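Local coordinates for beta-N-acetylglucosaminidase-like protein Glycoside hydrolase family 20 (Flavobacterium johnsoniae, PDB 6YHH) that probably hydrolyses terminal N-acetylhexosamine residues from chitin-derived oligosaccharides, as a chitobiase of glycoside hydrolase family 20, at residues L408-F412 / H423-P428; I414-V420 / R463-T468; A469-E473 / M487-L491. One frame throughout, in Å; residues are numbered along the deposited sequence.

Contact 1: L408-F412 / H423-P428; sequences LSNGF and HYLNDP
Asn426 reaches across to the type II beta turn that runs from Ser409 to Phe412, just where strand 406-408 of the TIM-barrel catalytic domain ends. The contact illustrates how one carboxamide can organise a turn and an aromatic ring at once. The side chain leaves with CG anti to the backbone N (chi1 -173°), which aims it at the turn. Its CB lies 3.8 Å from Phe412 CE1, at the rim of the ring. CG comes next, and Gly411, at positive phi, lays its backbone directly against the amide, with Gly411 CA 3.7 Å from Asn426 OD1. The amide then divides: ND2 donates to Asn410 O at 2.8 Å, in the carbonyl plane and on a lone pair, while OD1 shares a water with Asn410 OD1. The same ND2 sits 3.2 Å above the Phe412 ring, over its centre, with the amide and ring planes nearly perpendicular at 87°. Bond and ring together fix the rotation of the amide.

The carbonyl of Gly411 is held from the other end of the contact, where His423 ND1 gives Gly411 O a nearly straight bond of 2.8 Å, lying in the imidazole plane but coming from above the carbonyl plane. His423 O meanwhile lies at the edge of the Phe412 ring.

Beyond the segments, Asn410 ND2 is bonded to Trp383 O, and its side chain stands about 11 Å from that of Glu317, the predicted proton donor. At the barrel end of the contact the packing turns apolar: Leu408 sends CD2 between the amide and the proline, 3.7 Å from Asn426 ND2 and 3.6 Å from Pro428 CA.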
ATOM      1  N   LEU A 408       1.901   4.547  30.647  1.00  9.36           N
ATOM      2  CA  LEU A 408       0.717   5.362  30.484  1.00  9.85           C
ATOM      3  C   LEU A 408       0.198   5.234  29.038  1.00  9.62           C
ATOM      4  O   LEU A 408       0.884   5.561  28.055  1.00  9.04           O
ATOM      5  CB  LEU A 408       0.982   6.793  30.802  1.00  9.86           C
ATOM      6  CG  LEU A 408      -0.278   7.637  30.810  1.00 10.25           C
ATOM      7  CD1 LEU A 408      -1.298   7.213  31.851  1.00  9.78           C
ATOM      8  CD2 LEU A 408      -0.090   9.157  30.875  1.00 11.35           C
ATOM      9  N   SER A 409      -1.034   4.761  28.899  1.00  9.03           N
ATOM     10  CA  SER A 409      -1.820   4.928  27.644  1.00  8.37           C
ATOM     11  C   SER A 409      -3.034   5.854  27.744  1.00  9.40           C
ATOM     12  O   SER A 409      -3.450   6.392  26.700  1.00  8.77           O
ATOM     13  CB  SER A 409      -2.215   3.580  26.982  1.00  8.96           C
ATOM     14  OG  SER A 409      -1.040   3.000  26.445  1.00  9.17           O
ATOM     15  N   ASN A 410      -3.586   6.049  28.934  1.00  8.41           N
ATOM     16  CA  ASN A 410      -4.644   7.031  29.098  1.00  9.51           C
ATOM     17  C   ASN A 410      -4.190   8.386  28.527  1.00  9.34           C
ATOM     18  O   ASN A 410      -3.035   8.796  28.805  1.00  8.74           O
ATOM     19  CB  ASN A 410      -4.953   7.275  30.592  1.00 10.33           C
ATOM     20  CG  ASN A 410      -6.149   8.193  30.768  1.00 10.84           C
ATOM     21  OD1 ASN A 410      -6.009   9.402  31.072  1.00 11.53           O
ATOM     22  ND2 ASN A 410      -7.318   7.675  30.357  1.00 12.22           N
ATOM     23  N   GLY A 411      -5.047   9.013  27.721  1.00  8.37           N
ATOM     24  CA  GLY A 411      -4.746  10.293  27.060  1.00  9.11           C
ATOM     25  C   GLY A 411      -3.989  10.176  25.746  1.00  8.87           C
ATOM     26  O   GLY A 411      -3.698  11.179  25.090  1.00  8.23           O
ATOM     27  N   PHE A 412      -3.664   8.914  25.341  1.00  8.20           N
ATOM     28  CA  PHE A 412      -3.035   8.610  24.053  1.00  7.96           C
ATOM     29  C   PHE A 412      -3.947   7.610  23.245  1.00  8.09           C
ATOM     30  O   PHE A 412      -3.444   6.826  22.408  1.00  8.65           O
ATOM     31  CB  PHE A 412      -1.669   7.957  24.249  1.00  7.95           C
ATOM     32  CG  PHE A 412      -0.620   8.809  24.959  1.00  8.40           C
ATOM     33  CD1 PHE A 412      -0.376  10.123  24.615  1.00  8.27           C
ATOM     34  CD2 PHE A 412       0.203   8.243  25.919  1.00  9.40           C
ATOM     35  CE1 PHE A 412       0.687  10.825  25.185  1.00  8.44           C
ATOM     36  CE2 PHE A 412       1.203   8.963  26.521  1.00  9.44           C
ATOM     37  CZ  PHE A 412       1.465  10.270  26.157  1.00  8.23           C
ATOM     38  N   HIS A 423      -3.343  14.912  22.922  1.00  9.77           N
ATOM     39  CA  HIS A 423      -2.319  13.909  23.051  1.00  9.88           C
ATOM     40  C   HIS A 423      -0.902  14.476  23.340  1.00  9.96           C
ATOM     41  O   HIS A 423      -0.166  13.921  24.143  1.00  9.87           O
ATOM     42  CB  HIS A 423      -2.318  13.013  21.773  1.00  9.93           C
ATOM     43  CG  HIS A 423      -3.624  12.404  21.511  1.00  9.65           C
ATOM     44  ND1 HIS A 423      -4.270  11.618  22.433  1.00 10.19           N
ATOM     45  CD2 HIS A 423      -4.378  12.370  20.386  1.00  9.85           C
ATOM     46  CE1 HIS A 423      -5.410  11.195  21.912  1.00  9.45           C
ATOM     47  NE2 HIS A 423      -5.496  11.644  20.682  1.00  9.77           N
ATOM     48  N   TYR A 424      -0.577  15.617  22.691  1.00  9.47           N
ATOM     49  CA  TYR A 424       0.753  16.203  22.823  1.00 10.44           C
ATOM     50  C   TYR A 424       1.020  16.677  24.204  1.00 11.01           C
ATOM     51  O   TYR A 424       2.150  16.563  24.671  1.00 12.24           O
ATOM     52  CB  TYR A 424       0.867  17.370  21.852  1.00 10.79           C
ATOM     53  CG  TYR A 424       2.245  17.989  21.750  1.00 10.07           C
ATOM     54  CD1 TYR A 424       3.332  17.213  21.462  1.00 10.57           C
ATOM     55  CD2 TYR A 424       2.420  19.333  22.035  1.00 10.06           C
ATOM     56  CE1 TYR A 424       4.582  17.785  21.332  1.00 10.16           C
ATOM     57  CE2 TYR A 424       3.645  19.945  21.943  1.00 10.74           C
ATOM     58  CZ  TYR A 424       4.729  19.183  21.608  1.00 10.17           C
ATOM     59  OH  TYR A 424       5.948  19.747  21.507  1.00 10.89           O
ATOM     60  N   LEU A 425      -0.017  17.142  24.888  1.00 12.46           N
ATOM     61  CA  LEU A 425       0.167  17.729  26.259  1.00 13.71           C
ATOM     62  C   LEU A 425      -0.081  16.714  27.322  1.00 13.72           C
ATOM     63  O   LEU A 425       0.161  16.962  28.495  1.00 15.15           O
ATOM     64  CB  LEU A 425      -0.732  18.905  26.404  1.00 14.73           C
ATOM     65  CG  LEU A 425      -0.346  20.019  25.394  1.00 15.98           C
ATOM     66  CD1 LEU A 425      -1.323  21.177  25.532  1.00 16.94           C
ATOM     67  CD2 LEU A 425       1.141  20.452  25.436  1.00 16.89           C
ATOM     68  N   ASN A 426      -0.422  15.474  26.943  1.00 12.24           N
ATOM     69  CA  ASN A 426      -0.612  14.447  27.922  1.00 11.66           C
ATOM     70  C   ASN A 426       0.742  13.900  28.397  1.00 12.70           C
ATOM     71  O   ASN A 426       1.501  13.383  27.627  1.00 15.87           O
ATOM     72  CB  ASN A 426      -1.359  13.287  27.239  1.00 10.37           C
ATOM     73  CG  ASN A 426      -1.787  12.175  28.183  1.00 10.88           C
ATOM     74  OD1 ASN A 426      -2.558  12.415  29.113  1.00 11.00           O
ATOM     75  ND2 ASN A 426      -1.394  10.908  27.868  1.00 10.60           N
ATOM     76  N   ASP A 427       1.060  13.937  29.666  1.00 13.39           N
ATOM     77  CA  ASP A 427       2.440  13.606  30.090  1.00 13.77           C
ATOM     78  C   ASP A 427       2.437  12.413  31.021  1.00 14.96           C
ATOM     79  O   ASP A 427       1.634  12.389  31.996  1.00 14.42           O
ATOM     80  CB  ASP A 427       3.004  14.828  30.795  1.00 15.60           C
ATOM     81  CG  ASP A 427       4.507  14.772  30.975  1.00 16.44           C
ATOM     82  OD1 ASP A 427       5.004  13.913  31.685  1.00 20.74           O
ATOM     83  OD2 ASP A 427       5.187  15.525  30.339  1.00 19.07           O
ATOM     84  N   PRO A 428       3.268  11.429  30.779  1.00 14.37           N
ATOM     85  CA  PRO A 428       3.283  10.282  31.674  1.00 14.59           C
ATOM     86  C   PRO A 428       3.663  10.649  33.127  1.00 16.18           C
ATOM     87  O   PRO A 428       3.341   9.871  34.067  1.00 16.64           O
ATOM     88  CB  PRO A 428       4.328   9.381  31.055  1.00 14.94           C
ATOM     89  CG  PRO A 428       4.383   9.798  29.598  1.00 14.32           C
ATOM     90  CD  PRO A 428       4.188  11.264  29.636  1.00 14.06           C
TER
HETATM   91  O   HOH W   1      -3.469  10.896  31.323  1.00 15.32           O

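Contact 2: I414-V420 / R463-T468; sequences IDLMYPV and RVWPRT
A short 3-10 turn at 414-416 and the chain after it lie against the junction of two helices, 460-464 and 467-476, with the closest backbone approach at Val420 and Arg467, whose CA atoms are 5.6 Å apart. The Arg467 guanidinium lies among backbone carbonyls of both segments. NH2 donates to Ile414 O at 2.8 Å and also to Arg463 O in its own segment; NH1 binds Tyr418 O at 2.9 Å, on a lone pair, and a water that accepts from Tyr418 N as well. A bend at chi3 (-65°) turns the group toward these carbonyls, while its CG packs on Val420 CB.

Met417 doubles back so that CE lies over one face of the Arg463 guanidinium, 3.6 Å above the plane; that arginine's NH1 and NH2 are bonded to Cys560 O and Ala557 O. Elsewhere in the contact, Ile414 CD1 meets Thr468 OG1 at 3.4 Å, and that hydroxyl is bonded to Val464 O.

A buried arginine whose nitrogens gather backbone carbonyls thus ties the irregular loop after strand 406-408 to the helices after strand 443-450 of the TIM barrel.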
ATOM      1  N   ILE A 414      -5.624   7.402  20.418  1.00  9.61           N
ATOM      2  CA  ILE A 414      -5.674   8.052  19.079  1.00  9.26           C
ATOM      3  C   ILE A 414      -6.893   7.559  18.256  1.00  9.53           C
ATOM      4  O   ILE A 414      -7.362   8.254  17.371  1.00  9.04           O
ATOM      5  CB  ILE A 414      -4.359   7.783  18.299  1.00  9.15           C
ATOM      6  CG1 ILE A 414      -3.902   6.353  18.372  1.00  9.59           C
ATOM      7  CG2 ILE A 414      -3.229   8.595  18.848  1.00 10.40           C
ATOM      8  CD1 ILE A 414      -2.802   5.997  17.392  1.00 10.06           C
ATOM      9  N   ASP A 415      -7.447   6.374  18.581  1.00  8.26           N
ATOM     10  CA  ASP A 415      -8.602   5.904  17.881  1.00  8.02           C
ATOM     11  C   ASP A 415      -9.831   6.734  18.061  1.00  8.70           C
ATOM     12  O   ASP A 415     -10.744   6.662  17.224  1.00  8.36           O
ATOM     13  CB  ASP A 415      -8.892   4.440  18.293  1.00  8.30           C
ATOM     14  CG  ASP A 415      -9.229   4.322  19.742  1.00  8.77           C
ATOM     15  OD1 ASP A 415      -8.414   4.795  20.555  1.00 10.50           O
ATOM     16  OD2 ASP A 415     -10.309   3.744  20.097  1.00  9.45           O
ATOM     17  N   LEU A 416      -9.902   7.553  19.152  1.00  7.83           N
ATOM     18  CA  LEU A 416     -11.119   8.285  19.475  1.00  8.56           C
ATOM     19  C   LEU A 416     -11.228   9.602  18.717  1.00  7.82           C
ATOM     20  O   LEU A 416     -12.140  10.375  18.922  1.00  7.26           O
ATOM     21  CB  LEU A 416     -11.135   8.481  21.015  1.00  8.52           C
ATOM     22  CG  LEU A 416     -11.196   7.116  21.762  1.00  9.38           C
ATOM     23  CD1 LEU A 416     -11.214   7.398  23.293  1.00  9.65           C
ATOM     24  CD2 LEU A 416     -12.281   6.159  21.321  1.00 10.80           C
ATOM     25  N   MET A 417     -10.197   9.887  17.927  1.00  7.45           N
ATOM     26  CA  MET A 417     -10.210  11.029  16.993  1.00  7.62           C
ATOM     27  C   MET A 417     -10.148  12.396  17.654  1.00  7.49           C
ATOM     28  O   MET A 417     -10.615  13.416  17.087  1.00  6.98           O
ATOM     29  CB  MET A 417     -11.366  10.946  15.960  1.00  7.45           C
ATOM     30  CG  MET A 417     -11.457   9.572  15.274  1.00  7.98           C
ATOM     31  SD  MET A 417      -9.890   8.924  14.681  1.00  9.52           S
ATOM     32  CE  MET A 417      -9.556  10.025  13.338  1.00 10.98           C
ATOM     33  N   TYR A 418      -9.572  12.430  18.827  1.00  7.68           N
ATOM     34  CA  TYR A 418      -9.354  13.749  19.533  1.00  7.93           C
ATOM     35  C   TYR A 418      -8.292  14.591  18.849  1.00  7.82           C
ATOM     36  O   TYR A 418      -7.419  14.124  18.119  1.00  7.57           O
ATOM     37  CB  TYR A 418      -8.968  13.459  20.983  1.00  8.84           C
ATOM     38  CG  TYR A 418      -9.924  12.660  21.840  1.00  9.01           C
ATOM     39  CD1 TYR A 418     -11.259  12.893  21.835  1.00 10.22           C
ATOM     40  CD2 TYR A 418      -9.450  11.709  22.734  1.00 10.26           C
ATOM     41  CE1 TYR A 418     -12.128  12.231  22.647  1.00 11.84           C
ATOM     42  CE2 TYR A 418     -10.305  11.026  23.569  1.00 11.37           C
ATOM     43  CZ  TYR A 418     -11.637  11.272  23.526  1.00 11.36           C
ATOM     44  OH  TYR A 418     -12.520  10.608  24.381  1.00 14.37           O
ATOM     45  N   PRO A 419      -8.340  15.915  19.113  1.00  8.22           N
ATOM     46  CA  PRO A 419      -7.321  16.799  18.544  1.00  8.34           C
ATOM     47  C   PRO A 419      -5.914  16.458  19.014  1.00  8.19           C
ATOM     48  O   PRO A 419      -5.744  15.993  20.175  1.00  8.84           O
ATOM     49  CB  PRO A 419      -7.731  18.181  19.076  1.00  8.76           C
ATOM     50  CG  PRO A 419      -9.129  18.015  19.547  1.00  8.94           C
ATOM     51  CD  PRO A 419      -9.283  16.576  20.007  1.00  9.09           C
ATOM     52  N   VAL A 420      -4.936  16.719  18.148  1.00  7.59           N
ATOM     53  CA  VAL A 420      -3.544  16.411  18.435  1.00  8.67           C
ATOM     54  C   VAL A 420      -3.083  17.024  19.772  1.00  8.67           C
ATOM     55  O   VAL A 420      -2.328  16.411  20.499  1.00  8.82           O
ATOM     56  CB  VAL A 420      -2.605  16.698  17.285  1.00  9.21           C
ATOM     57  CG1 VAL A 420      -2.489  18.251  17.049  1.00  8.95           C
ATOM     58  CG2 VAL A 420      -1.242  16.110  17.482  1.00 10.05           C
ATOM     59  N   ARG A 463      -5.479   7.372  10.712  1.00  7.18           N
ATOM     60  CA  ARG A 463      -5.808   7.514  12.153  1.00  7.29           C
ATOM     61  C   ARG A 463      -4.523   7.649  13.000  1.00  7.31           C
ATOM     62  O   ARG A 463      -4.422   8.487  13.931  1.00  8.10           O
ATOM     63  CB  ARG A 463      -6.690   6.325  12.596  1.00  7.79           C
ATOM     64  CG  ARG A 463      -8.183   6.579  12.338  1.00  7.82           C
ATOM     65  CD  ARG A 463      -8.573   6.952  10.923  1.00  7.81           C
ATOM     66  NE  ARG A 463      -9.981   7.356  10.866  1.00  8.14           N
ATOM     67  CZ  ARG A 463     -10.435   8.349  10.085  1.00  8.31           C
ATOM     68  NH1 ARG A 463      -9.657   8.907   9.148  1.00  7.20           N
ATOM     69  NH2 ARG A 463     -11.734   8.723  10.185  1.00  8.01           N
ATOM     70  N   VAL A 464      -3.530   6.813  12.737  1.00  7.19           N
ATOM     71  CA  VAL A 464      -2.285   6.808  13.549  1.00  7.31           C
ATOM     72  C   VAL A 464      -1.438   8.054  13.330  1.00  7.52           C
ATOM     73  O   VAL A 464      -0.927   8.609  14.303  1.00  7.61           O
ATOM     74  CB  VAL A 464      -1.474   5.525  13.308  1.00  7.54           C
ATOM     75  CG1 VAL A 464      -0.202   5.495  14.131  1.00  8.00           C
ATOM     76  CG2 VAL A 464      -2.353   4.360  13.689  1.00  7.85           C
ATOM     77  N   TRP A 465      -1.295   8.470  12.087  1.00  7.51           N
ATOM     78  CA  TRP A 465      -0.335   9.528  11.648  1.00  8.39           C
ATOM     79  C   TRP A 465      -1.089  10.682  11.077  1.00  8.35           C
ATOM     80  O   TRP A 465      -2.056  10.482  10.303  1.00  8.76           O
ATOM     81  CB  TRP A 465       0.627   8.947  10.600  1.00  8.03           C
ATOM     82  CG  TRP A 465       1.309   7.671  11.105  1.00  7.99           C
ATOM     83  CD1 TRP A 465       1.031   6.348  10.745  1.00  8.39           C
ATOM     84  CD2 TRP A 465       2.340   7.591  12.112  1.00  8.04           C
ATOM     85  NE1 TRP A 465       1.818   5.494  11.499  1.00  8.17           N
ATOM     86  CE2 TRP A 465       2.628   6.237  12.330  1.00  8.02           C
ATOM     87  CE3 TRP A 465       3.012   8.573  12.913  1.00  8.44           C
ATOM     88  CZ2 TRP A 465       3.532   5.819  13.282  1.00  8.50           C
ATOM     89  CZ3 TRP A 465       3.948   8.150  13.832  1.00  9.01           C
ATOM     90  CH2 TRP A 465       4.186   6.751  14.031  1.00  8.74           C
ATOM     91  N   PRO A 466      -0.670  11.940  11.377  1.00  8.25           N
ATOM     92  CA  PRO A 466       0.561  12.250  12.062  1.00  8.74           C
ATOM     93  C   PRO A 466       0.447  12.444  13.564  1.00  8.56           C
ATOM     94  O   PRO A 466       1.455  12.803  14.218  1.00  9.08           O
ATOM     95  CB  PRO A 466       0.981  13.569  11.424  1.00  9.45           C
ATOM     96  CG  PRO A 466      -0.359  14.245  11.214  1.00  9.53           C
ATOM     97  CD  PRO A 466      -1.293  13.121  10.798  1.00  9.83           C
ATOM     98  N   ARG A 467      -0.683  12.203  14.186  1.00  8.83           N
ATOM     99  CA  ARG A 467      -0.799  12.434  15.609  1.00  8.36           C
ATOM    100  C   ARG A 467       0.173  11.648  16.466  1.00  8.66           C
ATOM    101  O   ARG A 467       0.642  12.170  17.514  1.00  9.78           O
ATOM    102  CB  ARG A 467      -2.233  12.305  16.151  1.00  8.69           C
ATOM    103  CG  ARG A 467      -3.216  13.358  15.603  1.00  9.13           C
ATOM    104  CD  ARG A 467      -4.683  13.259  16.028  1.00  9.39           C
ATOM    105  NE  ARG A 467      -5.195  11.995  15.460  1.00  8.40           N
ATOM    106  CZ  ARG A 467      -6.004  11.164  16.058  1.00  8.04           C
ATOM    107  NH1 ARG A 467      -6.600  11.477  17.182  1.00  7.98           N
ATOM    108  NH2 ARG A 467      -6.213   9.976  15.498  1.00  7.89           N
ATOM    109  N   THR A 468       0.484  10.408  16.106  1.00  7.92           N
ATOM    110  CA  THR A 468       1.417   9.627  16.876  1.00  8.17           C
ATOM    111  C   THR A 468       2.853  10.210  16.845  1.00  8.22           C
ATOM    112  O   THR A 468       3.640   9.943  17.727  1.00  8.97           O
ATOM    113  CB  THR A 468       1.335   8.165  16.458  1.00  8.93           C
ATOM    114  OG1 THR A 468      -0.045   7.781  16.694  1.00  9.60           O
ATOM    115  CG2 THR A 468       2.291   7.301  17.246  1.00 10.69           C
TER
HETATM  116  O   HOH W   2      -7.791  10.500  19.675  1.00  7.88           O

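Contact 3: A469-E473 / M487-L491; sequences AAIAE and MRKRL
Two helical segments, 469-473 and 487-491, run at 124° to each other with their axes 11.1 Å apart at closest approach, a wide separation that small and long side chains bridge differently. Their nearest CA atoms belong to Ala470 and Met487. Here the methyl of Ala470 meets the thioether: CB is 3.8 Å from Met487 SD, brought there by bends at chi2 and chi3 of the methionine. One turn along, Leu491 extends CD1 to within 3.9 Å of Ala469 CB.

Beside these apolar contacts stands a two-pronged salt bridge. Arg490 approaches Glu473 end-on, NH1 to OE2 at 2.7 Å and NH2 to OE1 at 2.9 Å, each oxygen using its syn lone pair. Carboxylate and guanidinium planes are 19° apart. Both bonds are close to straight, and as a pair they hold the groups nearly flat. Glu473 gets its reach from CG set anti to the backbone N (chi1 171°) and an extended chain. The buried carboxylate has two further partners, Tyr424 OH at OE1 and Trp12 N at OE2. Arg490 is likewise tied down, by Asn486 OD1 at NE and Leu9 O at NH1.

Helix 420-424 lies alongside, Val420 touching Ala470 and Tyr424 touching Met487, while the chain at Asn8 and Met10 borders the salt bridge, linking both helices to the N-terminal part of the protein.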
ATOM      1  N   ALA A 469       3.130  11.031  15.830  1.00  8.41           N
ATOM      2  CA  ALA A 469       4.445  11.727  15.753  1.00  8.52           C
ATOM      3  C   ALA A 469       4.576  12.762  16.838  1.00  8.69           C
ATOM      4  O   ALA A 469       5.645  12.892  17.436  1.00  8.92           O
ATOM      5  CB  ALA A 469       4.732  12.245  14.367  1.00  7.95           C
ATOM      6  N   ALA A 470       3.471  13.455  17.173  1.00  8.67           N
ATOM      7  CA  ALA A 470       3.451  14.366  18.314  1.00  9.17           C
ATOM      8  C   ALA A 470       3.590  13.612  19.646  1.00  9.64           C
ATOM      9  O   ALA A 470       4.284  14.041  20.536  1.00  9.93           O
ATOM     10  CB  ALA A 470       2.215  15.243  18.265  1.00 10.07           C
ATOM     11  N   ILE A 471       2.952  12.432  19.746  1.00  8.31           N
ATOM     12  CA  ILE A 471       3.111  11.603  20.886  1.00  8.94           C
ATOM     13  C   ILE A 471       4.574  11.150  21.013  1.00  8.35           C
ATOM     14  O   ILE A 471       5.121  11.153  22.161  1.00  8.62           O
ATOM     15  CB  ILE A 471       2.137  10.421  20.865  1.00  8.43           C
ATOM     16  CG1 ILE A 471       0.716  10.962  20.990  1.00  9.24           C
ATOM     17  CG2 ILE A 471       2.441   9.391  21.953  1.00  8.56           C
ATOM     18  CD1 ILE A 471      -0.357   9.912  20.729  1.00  9.01           C
ATOM     19  N   ALA A 472       5.213  10.799  19.909  1.00  8.07           N
ATOM     20  CA  ALA A 472       6.612  10.418  19.923  1.00  9.61           C
ATOM     21  C   ALA A 472       7.428  11.515  20.556  1.00  8.14           C
ATOM     22  O   ALA A 472       8.374  11.246  21.302  1.00  8.71           O
ATOM     23  CB  ALA A 472       7.124  10.054  18.539  1.00  9.68           C
ATOM     24  N   GLU A 473       7.128  12.772  20.178  1.00  8.38           N
ATOM     25  CA  GLU A 473       7.879  13.895  20.777  1.00  9.22           C
ATOM     26  C   GLU A 473       7.659  13.997  22.286  1.00  9.82           C
ATOM     27  O   GLU A 473       8.628  14.141  23.104  1.00  9.44           O
ATOM     28  CB  GLU A 473       7.549  15.196  20.108  1.00  9.47           C
ATOM     29  CG  GLU A 473       8.135  16.402  20.854  1.00 10.12           C
ATOM     30  CD  GLU A 473       8.334  17.552  19.911  1.00  9.89           C
ATOM     31  OE1 GLU A 473       7.562  18.535  19.957  1.00 11.57           O
ATOM     32  OE2 GLU A 473       9.206  17.404  18.996  1.00 10.31           O
ATOM     33  N   MET A 487       5.005  22.907  17.414  1.00 11.18           N
ATOM     34  CA  MET A 487       4.908  21.475  17.120  1.00 11.71           C
ATOM     35  C   MET A 487       4.105  21.318  15.794  1.00 11.01           C
ATOM     36  O   MET A 487       4.527  20.551  14.910  1.00 10.14           O
ATOM     37  CB  MET A 487       4.282  20.688  18.240  1.00 11.43           C
ATOM     38  CG  MET A 487       4.091  19.180  17.906  1.00 12.49           C
ATOM     39  SD  MET A 487       2.579  18.843  16.977  1.00 13.33           S
ATOM     40  CE  MET A 487       1.271  19.339  18.048  1.00 12.68           C
ATOM     41  N   ARG A 488       2.991  22.032  15.633  1.00 10.36           N
ATOM     42  CA  ARG A 488       2.227  21.846  14.390  1.00 10.83           C
ATOM     43  C   ARG A 488       3.046  22.227  13.156  1.00 11.92           C
ATOM     44  O   ARG A 488       2.879  21.615  12.100  1.00 11.06           O
ATOM     45  CB  ARG A 488       1.006  22.773  14.375  1.00 11.84           C
ATOM     46  CG  ARG A 488      -0.094  22.429  15.327  1.00 13.01           C
ATOM     47  CD  ARG A 488      -1.331  23.247  14.991  1.00 14.35           C
ATOM     48  NE  ARG A 488      -2.220  23.322  16.098  1.00 14.84           N
ATOM     49  CZ  ARG A 488      -3.139  22.393  16.421  1.00 13.86           C
ATOM     50  NH1 ARG A 488      -3.214  21.320  15.654  1.00 13.18           N
ATOM     51  NH2 ARG A 488      -3.949  22.553  17.487  1.00 13.69           N
ATOM     52  N   LYS A 489       3.826  23.308  13.268  1.00 11.47           N
ATOM     53  CA  LYS A 489       4.654  23.820  12.159  1.00 12.80           C
ATOM     54  C   LYS A 489       5.653  22.756  11.724  1.00 12.85           C
ATOM     55  O   LYS A 489       5.806  22.509  10.544  1.00 12.85           O
ATOM     56  CB  LYS A 489       5.368  25.139  12.516  1.00 14.75           C
ATOM     57  N   ARG A 490       6.264  22.066  12.684  1.00 11.56           N
ATOM     58  CA  ARG A 490       7.255  21.023  12.403  1.00 10.87           C
ATOM     59  C   ARG A 490       6.593  19.753  11.915  1.00 10.29           C
ATOM     60  O   ARG A 490       7.161  18.998  11.155  1.00 10.36           O
ATOM     61  CB  ARG A 490       8.114  20.711  13.661  1.00 11.58           C
ATOM     62  CG  ARG A 490       9.020  21.879  14.029  1.00 11.94           C
ATOM     63  CD  ARG A 490       9.915  21.581  15.249  1.00 12.81           C
ATOM     64  NE  ARG A 490       9.174  21.650  16.514  1.00 11.81           N
ATOM     65  CZ  ARG A 490       8.896  20.644  17.324  1.00 11.66           C
ATOM     66  NH1 ARG A 490       9.286  19.381  17.102  1.00 11.28           N
ATOM     67  NH2 ARG A 490       8.193  20.885  18.392  1.00 11.73           N
ATOM     68  N   LEU A 491       5.370  19.521  12.387  1.00  9.24           N
ATOM     69  CA  LEU A 491       4.699  18.220  12.086  1.00  9.16           C
ATOM     70  C   LEU A 491       4.415  18.055  10.591  1.00 10.36           C
ATOM     71  O   LEU A 491       4.355  16.924  10.081  1.00 10.36           O
ATOM     72  CB  LEU A 491       3.404  18.217  12.847  1.00  9.02           C
ATOM     73  CG  LEU A 491       2.649  16.901  12.894  1.00  9.74           C
ATOM     74  CD1 LEU A 491       3.414  15.861  13.638  1.00 10.49           C
ATOM     75  CD2 LEU A 491       1.283  17.078  13.560  1.00 10.81           C
TER

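In the fold
The three contacts lie 12 to 14 Å apart, centre to centre, around helices 420-424 and 467-476. Along the chain contacts 1 and 2 interleave, since 414-420 falls between the segments of contact 1; contact 3 opens only after both have closed. Contacts 2 and 3 share helix 467-476. The contacts touch one another: His423 of contact 1 packs on Arg467 of contact 2 and on Ile471 of contact 3, Ile414 of contact 2 also meets Ile471, and Pro466 O lies near Leu491 CD1. Together they show how a TIM-barrel enzyme joins the loop and helix following one barrel strand to helices that follow the next, and from there to helix 484-497.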